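Side-chain contact in RNA-binding protein Lsm (Halobacterium salinarum R1, PDB 6TFL), which probably binds RNA, as Lsm proteins do, assembling as a ring of seven subunits that carries uridine and calcium ions in the crystal: residues Val32-Asp37 against Val43-Asp48. Residues are numbered along the deposited sequence; the frame is centred on the assembly and turned at random.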
ATOM      1  N   VAL A  32      14.707 -24.459   4.190  1.00 39.79           N
ATOM      2  CA  VAL A  32      15.069 -24.073   5.545  1.00 38.63           C
ATOM      3  C   VAL A  32      14.988 -22.557   5.657  1.00 38.58           C
ATOM      4  O   VAL A  32      15.575 -21.829   4.847  1.00 38.50           O
ATOM      5  CB  VAL A  32      16.477 -24.590   5.897  1.00 40.14           C
ATOM      6  CG1 VAL A  32      16.930 -24.052   7.233  1.00 31.42           C
ATOM      7  CG2 VAL A  32      16.485 -26.095   5.911  1.00 38.71           C
ATOM      8  N   LEU A  33      14.270 -22.075   6.666  1.00 34.19           N
ATOM      9  CA  LEU A  33      14.242 -20.647   6.948  1.00 44.27           C
ATOM     10  C   LEU A  33      15.565 -20.237   7.596  1.00 44.83           C
ATOM     11  O   LEU A  33      15.890 -20.710   8.695  1.00 41.91           O
ATOM     12  CB  LEU A  33      13.057 -20.305   7.851  1.00 39.73           C
ATOM     13  CG  LEU A  33      12.964 -18.847   8.295  1.00 40.10           C
ATOM     14  CD1 LEU A  33      12.392 -18.003   7.167  1.00 39.95           C
ATOM     15  CD2 LEU A  33      12.130 -18.715   9.570  1.00 30.22           C
ATOM     16  N   THR A  34      16.333 -19.368   6.917  1.00 34.25           N
ATOM     17  CA  THR A  34      17.594 -18.871   7.467  1.00 40.50           C
ATOM     18  C   THR A  34      17.583 -17.379   7.776  1.00 40.66           C
ATOM     19  O   THR A  34      18.586 -16.864   8.288  1.00 44.72           O
ATOM     20  CB  THR A  34      18.776 -19.183   6.528  1.00 41.01           C
ATOM     21  OG1 THR A  34      18.628 -18.471   5.294  1.00 43.52           O
ATOM     22  CG2 THR A  34      18.880 -20.689   6.243  1.00 32.47           C
ATOM     23  N   GLY A  35      16.502 -16.663   7.485  1.00 37.91           N
ATOM     24  CA  GLY A  35      16.405 -15.286   7.929  1.00 30.32           C
ATOM     25  C   GLY A  35      15.060 -14.682   7.579  1.00 40.25           C
ATOM     26  O   GLY A  35      14.317 -15.192   6.733  1.00 38.00           O
ATOM     27  N   TYR A  36      14.772 -13.566   8.238  1.00 34.65           N
ATOM     28  CA  TYR A  36      13.564 -12.806   7.983  1.00 33.31           C
ATOM     29  C   TYR A  36      13.790 -11.398   8.520  1.00 38.81           C
ATOM     30  O   TYR A  36      14.786 -11.127   9.202  1.00 38.56           O
ATOM     31  CB  TYR A  36      12.339 -13.466   8.632  1.00 34.71           C
ATOM     32  CG  TYR A  36      12.405 -13.404  10.121  1.00 32.15           C
ATOM     33  CD1 TYR A  36      13.150 -14.341  10.832  1.00 34.83           C
ATOM     34  CD2 TYR A  36      11.760 -12.400  10.821  1.00 32.74           C
ATOM     35  CE1 TYR A  36      13.239 -14.280  12.200  1.00 36.92           C
ATOM     36  CE2 TYR A  36      11.846 -12.326  12.190  1.00 33.85           C
ATOM     37  CZ  TYR A  36      12.586 -13.267  12.875  1.00 36.35           C
ATOM     38  OH  TYR A  36      12.677 -13.204  14.243  1.00 42.69           O
ATOM     39  N   ASP A  37      12.848 -10.503   8.214  1.00 33.86           N
ATOM     40  CA  ASP A  37      12.868  -9.165   8.789  1.00 39.93           C
ATOM     41  C   ASP A  37      11.445  -8.714   9.122  1.00 37.63           C
ATOM     42  O   ASP A  37      10.470  -9.429   8.891  1.00 42.87           O
ATOM     43  CB  ASP A  37      13.583  -8.177   7.858  1.00 36.90           C
ATOM     44  CG  ASP A  37      12.895  -8.028   6.510  1.00 47.41           C
ATOM     45  OD1 ASP A  37      11.637  -8.119   6.438  1.00 40.42           O
ATOM     46  OD2 ASP A  37      13.628  -7.801   5.513  1.00 44.53           O
ATOM     47  N   VAL A  43      14.227 -15.475   3.929  1.00 31.35           N
ATOM     48  CA  VAL A  43      15.236 -16.188   3.155  1.00 29.17           C
ATOM     49  C   VAL A  43      14.998 -17.686   3.333  1.00 34.79           C
ATOM     50  O   VAL A  43      14.973 -18.188   4.465  1.00 35.51           O
ATOM     51  CB  VAL A  43      16.659 -15.799   3.584  1.00 35.97           C
ATOM     52  CG1 VAL A  43      17.683 -16.354   2.600  1.00 29.81           C
ATOM     53  CG2 VAL A  43      16.787 -14.290   3.719  1.00 34.72           C
ATOM     54  N   ILE A  44      14.819 -18.397   2.220  1.00 38.53           N
ATOM     55  CA  ILE A  44      14.525 -19.828   2.213  1.00 38.70           C
ATOM     56  C   ILE A  44      15.645 -20.535   1.458  1.00 44.30           C
ATOM     57  O   ILE A  44      15.949 -20.174   0.315  1.00 41.23           O
ATOM     58  CB  ILE A  44      13.163 -20.129   1.551  1.00 38.21           C
ATOM     59  CG1 ILE A  44      12.036 -19.328   2.191  1.00 33.83           C
ATOM     60  CG2 ILE A  44      12.851 -21.589   1.641  1.00 41.69           C
ATOM     61  CD1 ILE A  44      11.824 -19.634   3.640  1.00 40.24           C
ATOM     62  N   GLU A  45      16.239 -21.555   2.084  1.00 41.85           N
ATOM     63  CA  GLU A  45      17.334 -22.327   1.491  1.00 44.40           C
ATOM     64  C   GLU A  45      16.945 -23.800   1.448  1.00 46.48           C
ATOM     65  O   GLU A  45      16.853 -24.460   2.490  1.00 42.33           O
ATOM     66  CB  GLU A  45      18.639 -22.131   2.262  1.00 40.66           C
ATOM     67  CG  GLU A  45      19.082 -20.675   2.311  1.00 52.29           C
ATOM     68  CD  GLU A  45      20.503 -20.484   2.841  1.00 78.00           C
ATOM     69  OE1 GLU A  45      20.894 -19.311   3.086  1.00 70.10           O
ATOM     70  OE2 GLU A  45      21.223 -21.501   3.010  1.00 80.72           O
ATOM     71  N   GLY A  46      16.681 -24.294   0.243  1.00 54.03           N
ATOM     72  CA  GLY A  46      16.497 -25.706  -0.001  1.00 53.31           C
ATOM     73  C   GLY A  46      17.656 -26.193  -0.838  1.00 53.29           C
ATOM     74  O   GLY A  46      18.772 -26.337  -0.328  1.00 51.00           O
ATOM     75  N   GLU A  47      17.425 -26.424  -2.131  1.00 62.30           N
ATOM     76  CA  GLU A  47      18.559 -26.702  -3.001  1.00 69.52           C
ATOM     77  C   GLU A  47      19.280 -25.428  -3.421  1.00 63.83           C
ATOM     78  O   GLU A  47      20.481 -25.482  -3.711  1.00 58.72           O
ATOM     79  CB  GLU A  47      18.127 -27.515  -4.228  1.00 76.05           C
ATOM     80  CG  GLU A  47      18.939 -28.820  -4.359  1.00 90.15           C
ATOM     81  CD  GLU A  47      18.402 -29.799  -5.399  1.00 93.94           C
ATOM     82  OE1 GLU A  47      19.233 -30.491  -6.036  1.00 83.59           O
ATOM     83  OE2 GLU A  47      17.162 -29.884  -5.572  1.00 90.85           O
ATOM     84  N   ASP A  48      18.588 -24.287  -3.429  1.00 49.65           N
ATOM     85  CA  ASP A  48      19.242 -22.993  -3.579  1.00 51.90           C
ATOM     86  C   ASP A  48      18.610 -22.011  -2.594  1.00 51.18           C
ATOM     87  O   ASP A  48      17.806 -22.390  -1.735  1.00 54.16           O
ATOM     88  CB  ASP A  48      19.171 -22.516  -5.032  1.00 43.66           C
ATOM     89  CG  ASP A  48      17.756 -22.405  -5.537  1.00 51.18           C
ATOM     90  OD1 ASP A  48      16.817 -22.666  -4.760  1.00 52.50           O
ATOM     91  OD2 ASP A  48      17.582 -22.074  -6.731  1.00 60.11           O
TER
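E45 reaches across to T34 on the neighbouring strand of the hairpin, and its side chain is worth following outward. CB sits beside V32 O, 4.0 Å away. With CG anti to the carbonyl carbon (chi1 -59°), the extended chain then passes across T34: CG passes T34 OG1 at 3.7 Å and also touches its CG2 methyl. CD lies over that same methyl, 3.8 Å from T34 CG2. At the tip, OE1 approaches T34 OG1 at 3.3 Å, a long hydrogen bond that is not settled, because the hydroxyl proton has another acceptor within reach. The two side chains meet at about a right angle. T34 presents OG1 between its own backbone N and carbonyl carbon (chi1 65°), and that places the oxygen near V43 as well, 3.6 Å from CG1.

In the backbone, V32 and E45 form a hydrogen-bonded antiparallel pair with bonds in both directions. T34 N donates a hydrogen bond to V43 O, while V43 N bonds to G35 O at 2.8 Å; two residues therefore face one, as in a beta bulge. On the opposite face of the sheet, L33 CD1 meets I44 CD1 at 3.9 Å, and both side chains also pack on V19 of strand 18-23, inside the bent Sm fold. The turn of this hairpin contains H39 and N41 of the uridine pocket.

The backbone of T34 also hydrogen-bonds to a second subunit, and a bound calcium ion lies about 3 Å from the side chain of E45. Chemically, the two faces differ: L33 and I44 make one apolar, while the other mixes V32 and V43 with the carboxylate of E45, T34 OG1 beside it. There methyl packing backs an unsettled hydroxyl-carboxylate approach, and the nearby cation would probably favour a charged E45.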